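Local coordinates for protein Cyclo(L-tyrosyl-L-tyrosyl) synthase (Mycobacterium tuberculosis, PDB 2X9Q) that joins two tyrosines, delivered as tyrosyl-tRNA, into the cyclic dipeptide cyclo(L-Tyr-L-Tyr) without ATP, on the route to mycocyclosin, at residues V87-S92 and M227-A232; F115-V120 and R145-K150; A123-A128 and E223-D228; R205-T210 and Y253-P258. All coordinates share one frame; numbering follows the deposited sequence.

In the fold
From the N terminus, strand 82-87 runs into the loop 87-92, and contact 1 joins this loop to helix 220-244 across 134 residues. Contact 2 lies nested inside that span, packing the end of strand 112-117 against helix 133-158. Helix 122-128, between that strand and helix 133-158, pairs with helix 220-244 in contact 3, which crosses contact 2 because segment 145-150 falls between its two halves; contacts 1 and 3 end on the same helix and share Met227 and Asp228. Contact 4 closes last, from helix 194-210 to the loop after strand 249-253, and crosses both contacts 1 and 3. Tyr253 OH and Ser88 OG link contacts 4 and 1.

Contact 1 (V87-S92 and M227-A232); sequences VSPGNS and MDYICA
Tyr229 reaches out from helix 220-244 toward the loop that follows strand 82-87, and its phenol oxygen alone touches that loop. A chi1 of -178° carries the ring away from the helix. Tyr229 OH ends 4.1 Å from Ser88 OG and 4.2 Å from Pro89 CD, so direct contact is slight, and the nearest CA pair, Ser88 and Tyr229, is still 11.1 Å apart. A water fills in on the polar side: it lies 2.8 Å from Tyr229 OH, in the plane of the ring at its edge, and 3.1 Å from Ser88 OG, hydrogen-bonded to both. This is probably part of the catalytic pocket of a Rossmann-like cyclodipeptide synthase, related to class I tRNA synthetases, in which the loop following a parallel strand probably supplies Ser88 as the nucleophile, while Tyr229 is thought to help bind substrate. Ser88 OG also hydrogen-bonds Tyr253 OH, which holds the serine side chain from a second direction. Against this loose, water-mediated meeting, in which Ser88, Pro89 and Tyr229 all remain partly exposed, the tight packing of the loop is made outside the contact, on helix 133-158: Val87 is buried against Val147 and Ile151, and Pro89 also rests on Val147.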
loop_
_atom_site.group_PDB
_atom_site.type_symbol
_atom_site.label_atom_id
_atom_site.label_comp_id
_atom_site.label_asym_id
_atom_site.label_seq_id
_atom_site.Cartn_x
_atom_site.Cartn_y
_atom_site.Cartn_z
ATOM N N VAL A 87 -3.060 -4.166 -3.556
ATOM C CA VAL A 87 -3.555 -4.351 -4.936
ATOM C C VAL A 87 -4.627 -3.261 -5.172
ATOM O O VAL A 87 -5.417 -3.031 -4.311
ATOM C CB VAL A 87 -4.157 -5.796 -5.154
ATOM C CG1 VAL A 87 -4.585 -5.950 -6.617
ATOM C CG2 VAL A 87 -3.127 -6.889 -4.820
ATOM N N SER A 88 -4.537 -2.520 -6.282
ATOM C CA SER A 88 -5.462 -1.431 -6.636
ATOM C C SER A 88 -6.496 -1.946 -7.641
ATOM O O SER A 88 -6.139 -2.585 -8.604
ATOM C CB SER A 88 -4.717 -0.328 -7.382
ATOM O OG SER A 88 -3.611 0.039 -6.579
ATOM N N PRO A 89 -7.756 -1.629 -7.443
ATOM C CA PRO A 89 -8.813 -2.123 -8.345
ATOM C C PRO A 89 -8.708 -1.309 -9.649
ATOM O O PRO A 89 -8.130 -0.218 -9.629
ATOM C CB PRO A 89 -10.085 -1.822 -7.528
ATOM C CG PRO A 89 -9.751 -0.569 -6.802
ATOM C CD PRO A 89 -8.304 -0.825 -6.327
ATOM N N GLY A 90 -9.157 -1.829 -10.787
ATOM C CA GLY A 90 -9.116 -1.003 -12.019
ATOM C C GLY A 90 -7.723 -0.757 -12.619
ATOM O O GLY A 90 -7.529 0.132 -13.429
ATOM N N ASN A 91 -6.745 -1.576 -12.250
ATOM C CA ASN A 91 -5.345 -1.335 -12.624
ATOM C C ASN A 91 -4.903 -2.567 -13.325
ATOM O O ASN A 91 -4.700 -3.629 -12.674
ATOM C CB ASN A 91 -4.512 -1.104 -11.357
ATOM C CG ASN A 91 -3.106 -0.652 -11.663
ATOM O OD1 ASN A 91 -2.492 -1.135 -12.619
ATOM N ND2 ASN A 91 -2.593 0.319 -10.870
ATOM N N SER A 92 -4.728 -2.478 -14.649
ATOM C CA SER A 92 -4.427 -3.705 -15.422
ATOM C C SER A 92 -3.069 -4.365 -15.099
ATOM O O SER A 92 -2.825 -5.493 -15.478
ATOM C CB SER A 92 -4.466 -3.441 -16.911
ATOM O OG SER A 92 -3.542 -2.374 -17.153
HETATM N N MSE A 227 -5.858 12.429 -1.048
HETATM C CA MSE A 227 -5.408 12.490 0.384
HETATM C C MSE A 227 -6.216 11.502 1.231
HETATM O O MSE A 227 -5.669 10.803 2.101
HETATM C CB MSE A 227 -5.515 13.915 0.928
HETATM C CG MSE A 227 -5.088 14.109 2.450
HETATM SE SE MSE A 227 -3.132 13.873 2.559
HETATM C CE MSE A 227 -2.788 15.757 1.837
ATOM N N ASP A 228 -7.532 11.406 0.993
ATOM C CA ASP A 228 -8.339 10.477 1.790
ATOM C C ASP A 228 -7.933 9.022 1.531
ATOM O O ASP A 228 -7.887 8.201 2.462
ATOM C CB ASP A 228 -9.850 10.634 1.469
ATOM C CG ASP A 228 -10.455 11.936 2.017
ATOM O OD1 ASP A 228 -9.865 12.646 2.866
ATOM O OD2 ASP A 228 -11.545 12.266 1.543
ATOM N N TYR A 229 -7.716 8.702 0.278
ATOM C CA TYR A 229 -7.388 7.357 -0.214
ATOM C C TYR A 229 -6.023 6.947 0.401
ATOM O O TYR A 229 -5.906 5.895 0.998
ATOM C CB TYR A 229 -7.301 7.445 -1.749
ATOM C CG TYR A 229 -7.021 6.149 -2.492
ATOM C CD1 TYR A 229 -5.746 5.528 -2.431
ATOM C CD2 TYR A 229 -8.044 5.550 -3.317
ATOM C CE1 TYR A 229 -5.497 4.261 -3.160
ATOM C CE2 TYR A 229 -7.815 4.298 -4.039
ATOM C CZ TYR A 229 -6.538 3.666 -3.948
ATOM O OH TYR A 229 -6.312 2.470 -4.636
ATOM N N ILE A 230 -5.055 7.867 0.378
ATOM C CA ILE A 230 -3.668 7.605 0.926
ATOM C C ILE A 230 -3.704 7.507 2.453
ATOM O O ILE A 230 -3.071 6.610 3.052
ATOM C CB ILE A 230 -2.760 8.732 0.462
ATOM C CG1 ILE A 230 -2.334 8.446 -1.010
ATOM C CG2 ILE A 230 -1.520 8.824 1.353
ATOM C CD1 ILE A 230 -1.750 9.767 -1.663
ATOM N N CYS A 231 -4.482 8.374 3.094
ATOM C CA CYS A 231 -4.686 8.255 4.534
ATOM C C CYS A 231 -5.305 6.895 4.983
ATOM O O CYS A 231 -4.875 6.348 6.000
ATOM C CB CYS A 231 -5.479 9.437 5.104
ATOM S SG CYS A 231 -4.468 10.961 5.064
ATOM N N ALA A 232 -6.265 6.352 4.211
ATOM C CA ALA A 232 -6.816 5.061 4.467
ATOM C C ALA A 232 -5.838 3.858 4.322
ATOM O O ALA A 232 -5.977 2.882 5.062
ATOM C CB ALA A 232 -8.056 4.811 3.582
HETATM O O HOH W 1 -3.722 1.658 -3.958
#

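Contact 2 (F115-V120 and R145-K150); sequences FVYTDV and RGVRAK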
loop_
_atom_site.group_PDB
_atom_site.type_symbol
_atom_site.label_atom_id
_atom_site.label_comp_id
_atom_site.label_asym_id
_atom_site.label_seq_id
_atom_site.Cartn_x
_atom_site.Cartn_y
_atom_site.Cartn_z
ATOM N N PHE A 115 -2.356 -10.164 0.775
ATOM C CA PHE A 115 -2.710 -9.316 -0.328
ATOM C C PHE A 115 -3.777 -8.450 0.314
ATOM O O PHE A 115 -4.630 -8.994 1.027
ATOM C CB PHE A 115 -3.453 -10.115 -1.427
ATOM C CG PHE A 115 -2.590 -10.837 -2.362
ATOM C CD1 PHE A 115 -1.885 -10.140 -3.313
ATOM C CD2 PHE A 115 -2.479 -12.245 -2.294
ATOM C CE1 PHE A 115 -1.104 -10.796 -4.271
ATOM C CE2 PHE A 115 -1.667 -12.921 -3.221
ATOM C CZ PHE A 115 -0.998 -12.195 -4.218
ATOM N N VAL A 116 -3.739 -7.133 0.101
ATOM C CA VAL A 116 -4.791 -6.249 0.632
ATOM C C VAL A 116 -5.265 -5.370 -0.558
ATOM O O VAL A 116 -4.497 -4.669 -1.146
ATOM C CB VAL A 116 -4.211 -5.360 1.768
ATOM C CG1 VAL A 116 -5.252 -4.375 2.228
ATOM C CG2 VAL A 116 -3.720 -6.269 3.000
ATOM N N TYR A 117 -6.533 -5.474 -0.945
ATOM C CA TYR A 117 -7.011 -4.670 -2.058
ATOM C C TYR A 117 -7.778 -3.471 -1.550
ATOM O O TYR A 117 -8.521 -3.522 -0.544
ATOM C CB TYR A 117 -7.820 -5.491 -3.103
ATOM C CG TYR A 117 -9.071 -6.118 -2.533
ATOM C CD1 TYR A 117 -8.997 -7.344 -1.904
ATOM C CD2 TYR A 117 -10.338 -5.451 -2.573
ATOM C CE1 TYR A 117 -10.114 -7.945 -1.357
ATOM C CE2 TYR A 117 -11.498 -6.067 -1.997
ATOM C CZ TYR A 117 -11.372 -7.315 -1.463
ATOM O OH TYR A 117 -12.418 -7.942 -0.805
ATOM N N THR A 118 -7.576 -2.366 -2.233
ATOM C CA THR A 118 -8.176 -1.123 -1.761
ATOM C C THR A 118 -9.675 -1.088 -2.188
ATOM O O THR A 118 -9.964 -1.217 -3.343
ATOM C CB THR A 118 -7.358 0.095 -2.197
ATOM O OG1 THR A 118 -6.087 0.012 -1.545
ATOM C CG2 THR A 118 -8.039 1.449 -1.658
ATOM N N ASP A 119 -10.605 -0.986 -1.250
ATOM C CA ASP A 119 -12.016 -0.957 -1.636
ATOM C C ASP A 119 -12.719 0.277 -1.021
ATOM O O ASP A 119 -13.941 0.244 -0.701
ATOM C CB ASP A 119 -12.696 -2.262 -1.186
ATOM C CG ASP A 119 -12.716 -2.380 0.311
ATOM O OD1 ASP A 119 -11.735 -1.898 0.980
ATOM O OD2 ASP A 119 -13.677 -2.951 0.859
ATOM N N VAL A 120 -11.947 1.314 -0.724
ATOM C CA VAL A 120 -12.505 2.502 -0.066
ATOM C C VAL A 120 -12.024 3.705 -0.885
ATOM O O VAL A 120 -10.919 3.663 -1.465
ATOM C CB VAL A 120 -11.987 2.645 1.403
ATOM C CG1 VAL A 120 -12.814 1.678 2.347
ATOM C CG2 VAL A 120 -10.438 2.425 1.463
ATOM N N ARG A 145 -15.211 -5.987 -7.318
ATOM C CA ARG A 145 -15.476 -7.427 -7.599
ATOM C C ARG A 145 -14.378 -8.079 -8.426
ATOM O O ARG A 145 -13.996 -9.174 -8.112
ATOM C CB ARG A 145 -16.795 -7.625 -8.375
ATOM C CG ARG A 145 -18.058 -7.171 -7.574
ATOM C CD ARG A 145 -19.377 -7.846 -8.297
ATOM N NE ARG A 145 -20.626 -7.309 -7.706
ATOM C CZ ARG A 145 -21.131 -7.707 -6.538
ATOM N NH1 ARG A 145 -22.257 -7.175 -6.127
ATOM N NH2 ARG A 145 -20.498 -8.612 -5.785
ATOM N N GLY A 146 -13.924 -7.443 -9.511
ATOM C CA GLY A 146 -12.932 -8.087 -10.363
ATOM C C GLY A 146 -11.619 -8.345 -9.569
ATOM O O GLY A 146 -11.047 -9.470 -9.622
ATOM N N VAL A 147 -11.121 -7.314 -8.847
ATOM C CA VAL A 147 -9.825 -7.515 -8.218
ATOM C C VAL A 147 -9.996 -8.508 -7.020
ATOM O O VAL A 147 -9.162 -9.390 -6.833
ATOM C CB VAL A 147 -9.167 -6.141 -7.886
ATOM C CG1 VAL A 147 -9.766 -5.562 -6.667
ATOM C CG2 VAL A 147 -7.681 -6.290 -7.743
ATOM N N ARG A 148 -11.090 -8.406 -6.267
ATOM C CA ARG A 148 -11.323 -9.368 -5.207
ATOM C C ARG A 148 -11.268 -10.824 -5.787
ATOM O O ARG A 148 -10.687 -11.738 -5.171
ATOM C CB ARG A 148 -12.708 -9.104 -4.498
ATOM C CG ARG A 148 -13.160 -10.221 -3.517
ATOM C CD ARG A 148 -14.693 -10.134 -3.238
ATOM N NE ARG A 148 -15.097 -8.881 -2.688
ATOM C CZ ARG A 148 -16.174 -8.161 -3.005
ATOM N NH1 ARG A 148 -16.359 -7.040 -2.329
ATOM N NH2 ARG A 148 -17.047 -8.484 -3.944
ATOM N N ALA A 149 -12.000 -11.055 -6.886
ATOM C CA ALA A 149 -12.114 -12.362 -7.442
ATOM C C ALA A 149 -10.752 -12.843 -7.957
ATOM O O ALA A 149 -10.375 -13.965 -7.696
ATOM C CB ALA A 149 -13.117 -12.322 -8.609
ATOM N N LYS A 150 -10.017 -12.020 -8.697
ATOM C CA LYS A 150 -8.687 -12.445 -9.204
ATOM C C LYS A 150 -7.760 -12.801 -8.026
ATOM O O LYS A 150 -7.070 -13.822 -8.079
ATOM C CB LYS A 150 -8.005 -11.413 -10.059
ATOM C CG LYS A 150 -8.804 -11.151 -11.350
ATOM C CD LYS A 150 -8.164 -9.938 -12.041
ATOM C CE LYS A 150 -8.762 -9.727 -13.411
ATOM N NZ LYS A 150 -7.818 -8.825 -14.229
HETATM O O HOH W 2 -14.949 -4.977 -0.351
#
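The Tyr117 ring lies against the side of helix 133-158, with Arg148 passing over one face and Val147 beside its root. Arg148 CA stands 4.2 Å above the ring plane, displaced toward the rim, and Arg148 CB makes an off-centre CH-pi contact, 4.3 Å from the Tyr117 ring centroid. Further out, the arginine chain bends at CG-CD (chi3 -59°), which brings NE round to the phenol: Arg148 NE donates a weak hydrogen bond to Tyr117 OH, 3.4 Å long. The hydroxyl meets the guanidinium at its edge and in its plane, yet ring and guanidinium planes are 74° apart, so the charged group does not stack on the tyrosine. Val147 approaches obliquely, its CG1 4.1 Å from Tyr117 CB. Beyond the ring, a water bridges Arg148 NH1, from which it accepts, and Asp119 OD2, to which it donates at 2.7 Å; Asp119 OD2 is also bonded to Ser171 OG. Arg148 is exposed, whereas Tyr117 and Val147 are buried. The contact is helix-on-sheet packing of the Rossmann-like core: strand 112-117 runs between parallel strands 82-87 and 165-169, and Tyr117 also rests on Val167 of the latter and on Ile151 of helix 133-158.

Contact 3 (A123-A128 and E223-D228); sequences AESYEA and EQVCMD
In Val225, chi1 of 166° sets CG1 anti to the backbone N and CG2 anti to the carbonyl carbon, and both methyls face helix 122-128. CG1 does most of the touching: it lies 3.6 Å from Ser125 OG and 3.8 Å from Glu124 CB, pressing on the peptide that links these two residues. Val225 CG2 leans instead toward Ala128 CB, one turn further along, at 4.5 Å. Glu124 begins pointing at the valine but bends at chi2 (82°), which carries its carboxylate away; of its side chain, CB is what meets the valine. Ser125 OG, despite lying against a methyl, is hydrogen-bonded to His121 O, just ahead of its helix. The two segments run nearly antiparallel, 162° between their directions, with axes 9.4 Å apart, and Val225 carries most of the meeting, set against Glu124 CB, Ser125 and Ala128. Within helix 220-244, Gln224 NE2 donates to Asp228 OD1 at 3.1 Å, from above the carboxylate plane, joining successive turns. Helix 122-128 is thus held between two helices: Tyr126 packs on helix 133-158, and Ala128 O is bonded to Gln222 of helix 220-244, which, through Cys226, also meets Phe207 and Leu208 of helix 194-210.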
loop_
_atom_site.group_PDB
_atom_site.type_symbol
_atom_site.label_atom_id
_atom_site.label_comp_id
_atom_site.label_asym_id
_atom_site.label_seq_id
_atom_site.Cartn_x
_atom_site.Cartn_y
_atom_site.Cartn_z
ATOM N N ALA A 123 -15.060 4.800 -5.573
ATOM C CA ALA A 123 -16.188 5.551 -6.235
ATOM C C ALA A 123 -15.859 7.064 -6.164
ATOM O O ALA A 123 -16.066 7.807 -7.101
ATOM C CB ALA A 123 -17.539 5.292 -5.443
ATOM N N GLU A 124 -15.413 7.532 -5.010
ATOM C CA GLU A 124 -15.082 8.989 -4.895
ATOM C C GLU A 124 -14.032 9.461 -5.880
ATOM O O GLU A 124 -14.120 10.587 -6.353
ATOM C CB GLU A 124 -14.673 9.361 -3.455
ATOM C CG GLU A 124 -15.844 9.222 -2.485
ATOM C CD GLU A 124 -16.148 7.714 -1.941
ATOM O OE1 GLU A 124 -15.667 6.602 -2.407
ATOM O OE2 GLU A 124 -16.924 7.666 -0.959
ATOM N N SER A 125 -13.017 8.635 -6.149
ATOM C CA SER A 125 -12.016 8.986 -7.114
ATOM C C SER A 125 -12.579 9.051 -8.501
ATOM O O SER A 125 -12.124 9.866 -9.309
ATOM C CB SER A 125 -10.842 7.924 -7.167
ATOM O OG SER A 125 -10.456 7.665 -5.826
ATOM N N TYR A 126 -13.412 8.100 -8.853
ATOM C CA TYR A 126 -14.047 8.129 -10.211
ATOM C C TYR A 126 -14.944 9.393 -10.361
ATOM O O TYR A 126 -15.010 10.045 -11.442
ATOM C CB TYR A 126 -14.898 6.824 -10.402
ATOM C CG TYR A 126 -14.097 5.587 -10.381
ATOM C CD1 TYR A 126 -12.685 5.619 -10.586
ATOM C CD2 TYR A 126 -14.696 4.354 -10.159
ATOM C CE1 TYR A 126 -11.886 4.398 -10.533
ATOM C CE2 TYR A 126 -13.972 3.184 -10.157
ATOM C CZ TYR A 126 -12.586 3.189 -10.350
ATOM O OH TYR A 126 -11.921 1.982 -10.310
ATOM N N GLU A 127 -15.667 9.735 -9.318
ATOM C CA GLU A 127 -16.461 10.986 -9.375
ATOM C C GLU A 127 -15.532 12.193 -9.588
ATOM O O GLU A 127 -15.844 13.094 -10.374
ATOM C CB GLU A 127 -17.114 11.237 -8.022
ATOM C CG GLU A 127 -18.523 10.864 -7.981
ATOM C CD GLU A 127 -19.287 11.459 -6.810
ATOM O OE1 GLU A 127 -19.754 12.645 -6.858
ATOM O OE2 GLU A 127 -19.499 10.649 -5.924
ATOM N N ALA A 128 -14.420 12.241 -8.832
ATOM C CA ALA A 128 -13.523 13.387 -8.938
ATOM C C ALA A 128 -12.918 13.405 -10.341
ATOM O O ALA A 128 -12.532 14.455 -10.813
ATOM C CB ALA A 128 -12.417 13.364 -7.799
ATOM N N GLU A 223 -7.491 16.242 -5.353
ATOM C CA GLU A 223 -6.431 16.264 -4.298
ATOM C C GLU A 223 -6.958 15.801 -2.989
ATOM O O GLU A 223 -6.310 15.014 -2.342
ATOM C CB GLU A 223 -5.834 17.652 -4.134
ATOM C CG GLU A 223 -5.027 18.010 -5.325
ATOM C CD GLU A 223 -4.475 19.471 -5.270
ATOM O OE1 GLU A 223 -4.405 20.115 -4.187
ATOM O OE2 GLU A 223 -4.052 19.915 -6.345
ATOM N N GLN A 224 -8.117 16.324 -2.581
ATOM C CA GLN A 224 -8.718 15.945 -1.316
ATOM C C GLN A 224 -9.085 14.427 -1.312
ATOM O O GLN A 224 -8.807 13.723 -0.362
ATOM C CB GLN A 224 -9.994 16.766 -1.036
ATOM C CG GLN A 224 -10.504 16.436 0.389
ATOM C CD GLN A 224 -9.301 16.562 1.433
ATOM O OE1 GLN A 224 -8.759 17.673 1.618
ATOM N NE2 GLN A 224 -8.863 15.437 2.050
ATOM N N VAL A 225 -9.670 13.916 -2.406
ATOM C CA VAL A 225 -10.015 12.475 -2.414
ATOM C C VAL A 225 -8.735 11.620 -2.398
ATOM O O VAL A 225 -8.675 10.598 -1.708
ATOM C CB VAL A 225 -10.947 12.145 -3.628
ATOM C CG1 VAL A 225 -11.063 10.604 -3.880
ATOM C CG2 VAL A 225 -12.308 12.846 -3.362
ATOM N N CYS A 226 -7.715 12.043 -3.133
ATOM C CA CYS A 226 -6.463 11.292 -3.141
ATOM C C CYS A 226 -5.828 11.283 -1.716
ATOM O O CYS A 226 -5.347 10.248 -1.248
ATOM C CB CYS A 226 -5.475 11.938 -4.131
ATOM S SG CYS A 226 -3.968 11.020 -4.307
HETATM N N MSE A 227 -5.858 12.429 -1.048
HETATM C CA MSE A 227 -5.408 12.490 0.384
HETATM C C MSE A 227 -6.216 11.502 1.231
HETATM O O MSE A 227 -5.669 10.803 2.101
HETATM C CB MSE A 227 -5.515 13.915 0.928
HETATM C CG MSE A 227 -5.088 14.109 2.450
HETATM SE SE MSE A 227 -3.132 13.873 2.559
HETATM C CE MSE A 227 -2.788 15.757 1.837
ATOM N N ASP A 228 -7.532 11.406 0.993
ATOM C CA ASP A 228 -8.339 10.477 1.790
ATOM C C ASP A 228 -7.933 9.022 1.531
ATOM O O ASP A 228 -7.887 8.201 2.462
ATOM C CB ASP A 228 -9.850 10.634 1.469
ATOM C CG ASP A 228 -10.455 11.936 2.017
ATOM O OD1 ASP A 228 -9.865 12.646 2.866
ATOM O OD2 ASP A 228 -11.545 12.266 1.543
#

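Contact 4 (R205-T210 and Y253-P258); sequences RRFLST and YHQSLP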
loop_
_atom_site.group_PDB
_atom_site.type_symbol
_atom_site.label_atom_id
_atom_site.label_comp_id
_atom_site.label_asym_id
_atom_site.label_seq_id
_atom_site.Cartn_x
_atom_site.Cartn_y
_atom_site.Cartn_z
ATOM N N ARG A 205 0.174 16.104 -4.878
ATOM C CA ARG A 205 0.171 16.723 -6.199
ATOM C C ARG A 205 1.238 16.079 -7.060
ATOM O O ARG A 205 0.976 15.856 -8.251
ATOM C CB ARG A 205 0.378 18.245 -6.148
ATOM C CG ARG A 205 -0.778 18.961 -5.466
ATOM C CD ARG A 205 -0.442 20.436 -5.129
ATOM N NE ARG A 205 -1.618 21.043 -4.490
ATOM C CZ ARG A 205 -1.622 21.990 -3.575
ATOM N NH1 ARG A 205 -0.469 22.487 -3.083
ATOM N NH2 ARG A 205 -2.809 22.425 -3.105
ATOM N N ARG A 206 2.424 15.759 -6.498
ATOM C CA ARG A 206 3.444 15.082 -7.310
ATOM C C ARG A 206 2.891 13.722 -7.831
ATOM O O ARG A 206 2.999 13.402 -9.010
ATOM C CB ARG A 206 4.736 14.779 -6.561
ATOM C CG ARG A 206 5.734 15.953 -6.366
ATOM C CD ARG A 206 5.878 16.945 -7.518
ATOM N NE ARG A 206 5.534 18.262 -6.978
ATOM C CZ ARG A 206 4.484 19.010 -7.346
ATOM N NH1 ARG A 206 4.282 20.192 -6.735
ATOM N NH2 ARG A 206 3.657 18.603 -8.338
ATOM N N PHE A 207 2.287 12.945 -6.931
ATOM C CA PHE A 207 1.735 11.669 -7.308
ATOM C C PHE A 207 0.615 11.799 -8.377
ATOM O O PHE A 207 0.548 10.970 -9.290
ATOM C CB PHE A 207 1.216 10.939 -6.086
ATOM C CG PHE A 207 0.382 9.756 -6.406
ATOM C CD1 PHE A 207 0.956 8.626 -7.010
ATOM C CD2 PHE A 207 -1.009 9.761 -6.125
ATOM C CE1 PHE A 207 0.170 7.507 -7.352
ATOM C CE2 PHE A 207 -1.826 8.637 -6.446
ATOM C CZ PHE A 207 -1.218 7.493 -7.059
ATOM N N LEU A 208 -0.273 12.800 -8.232
ATOM C CA LEU A 208 -1.349 12.973 -9.196
ATOM C C LEU A 208 -0.811 13.449 -10.525
ATOM O O LEU A 208 -1.362 13.072 -11.560
ATOM C CB LEU A 208 -2.458 13.899 -8.703
ATOM C CG LEU A 208 -3.352 13.377 -7.573
ATOM C CD1 LEU A 208 -4.297 14.425 -7.089
ATOM C CD2 LEU A 208 -4.104 12.125 -8.069
ATOM N N SER A 209 0.276 14.225 -10.522
ATOM C CA SER A 209 0.793 14.767 -11.767
ATOM C C SER A 209 1.391 13.658 -12.689
ATOM O O SER A 209 1.650 13.919 -13.878
ATOM C CB SER A 209 1.857 15.831 -11.499
ATOM O OG SER A 209 3.115 15.171 -11.313
ATOM N N THR A 210 1.635 12.471 -12.113
ATOM C CA THR A 210 2.083 11.267 -12.841
ATOM C C THR A 210 0.908 10.403 -13.416
ATOM O O THR A 210 1.127 9.677 -14.384
ATOM C CB THR A 210 3.034 10.322 -11.968
ATOM O OG1 THR A 210 2.255 9.530 -11.052
ATOM C CG2 THR A 210 4.168 11.115 -11.208
ATOM N N TYR A 253 4.966 -2.543 -3.314
ATOM C CA TYR A 253 4.150 -2.054 -4.453
ATOM C C TYR A 253 5.070 -1.820 -5.604
ATOM O O TYR A 253 6.275 -1.740 -5.409
ATOM C CB TYR A 253 3.404 -0.736 -4.056
ATOM C CG TYR A 253 2.188 -0.432 -4.888
ATOM C CD1 TYR A 253 1.131 -1.343 -4.941
ATOM C CD2 TYR A 253 2.106 0.772 -5.649
ATOM C CE1 TYR A 253 -0.001 -1.093 -5.750
ATOM C CE2 TYR A 253 0.970 1.030 -6.457
ATOM C CZ TYR A 253 -0.055 0.107 -6.488
ATOM O OH TYR A 253 -1.189 0.333 -7.222
ATOM N N HIS A 254 4.523 -1.690 -6.802
ATOM C CA HIS A 254 5.364 -1.548 -7.970
ATOM C C HIS A 254 5.734 -0.088 -8.241
ATOM O O HIS A 254 6.383 0.173 -9.256
ATOM C CB HIS A 254 4.691 -2.138 -9.239
ATOM C CG HIS A 254 3.319 -1.580 -9.539
ATOM N ND1 HIS A 254 2.228 -1.839 -8.759
ATOM C CD2 HIS A 254 2.859 -0.827 -10.584
ATOM C CE1 HIS A 254 1.166 -1.209 -9.236
ATOM N NE2 HIS A 254 1.524 -0.570 -10.339
ATOM N N GLN A 255 5.301 0.836 -7.387
ATOM C CA GLN A 255 5.710 2.264 -7.450
ATOM C C GLN A 255 6.009 2.689 -6.014
ATOM O O GLN A 255 5.330 2.223 -5.116
ATOM C CB GLN A 255 4.522 3.151 -7.878
ATOM C CG GLN A 255 4.084 2.997 -9.304
ATOM C CD GLN A 255 2.659 3.538 -9.529
ATOM O OE1 GLN A 255 2.071 4.224 -8.673
ATOM N NE2 GLN A 255 2.087 3.196 -10.678
ATOM N N SER A 256 6.942 3.621 -5.751
ATOM C CA SER A 256 7.112 4.008 -4.319
ATOM C C SER A 256 5.874 4.747 -3.799
ATOM O O SER A 256 5.205 5.446 -4.538
ATOM C CB SER A 256 8.426 4.750 -3.985
ATOM O OG SER A 256 8.512 5.809 -4.873
ATOM N N LEU A 257 5.500 4.441 -2.567
ATOM C CA LEU A 257 4.428 5.122 -1.895
ATOM C C LEU A 257 4.649 6.658 -1.939
ATOM O O LEU A 257 5.768 7.112 -1.695
ATOM C CB LEU A 257 4.536 4.661 -0.453
ATOM C CG LEU A 257 3.578 5.309 0.518
ATOM C CD1 LEU A 257 2.191 4.670 0.190
ATOM C CD2 LEU A 257 4.117 5.098 2.006
ATOM N N PRO A 258 3.578 7.463 -2.207
ATOM C CA PRO A 258 3.749 8.923 -2.262
ATOM C C PRO A 258 4.261 9.544 -0.934
ATOM O O PRO A 258 5.052 10.507 -0.991
ATOM C CB PRO A 258 2.327 9.455 -2.525
ATOM C CG PRO A 258 1.632 8.285 -3.266
ATOM C CD PRO A 258 2.183 7.048 -2.488
#
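Phe207 and Pro258 supply most of the buried surface, with Gln255 adding a smaller share. The proline lies over one face of the phenylalanine ring: Pro258 CG stands 3.6 Å above the plane, offset toward the rim, and forms a CH-pi contact, 4.0 Å from the Phe207 ring centroid and 26° off its normal. The offset puts Pro258 CG closest to Phe207 CG, at 3.7 Å, so the proline ring sits near the root of the aromatic side chain and its CB also meets Phe207 CB. A chi1 of 168° swings the Phe207 ring out from its helix toward the loop. Gln255 comes to a different part of the ring, its extended chain crossing the phenylalanine at about a right angle. Gln255 OE1 ends at the ring edge, 4.0 Å from Phe207 CE1, with amide and ring planes 51° apart. Within segment 205-210, Thr210 OG1 donates to Phe207 O at 2.8 Å. The contact joins helix 194-210 to the loop leaving strand 249-253, whose Tyr253 probably helps bind substrate; helix 220-244 runs alongside and touches Pro258 through Ile230.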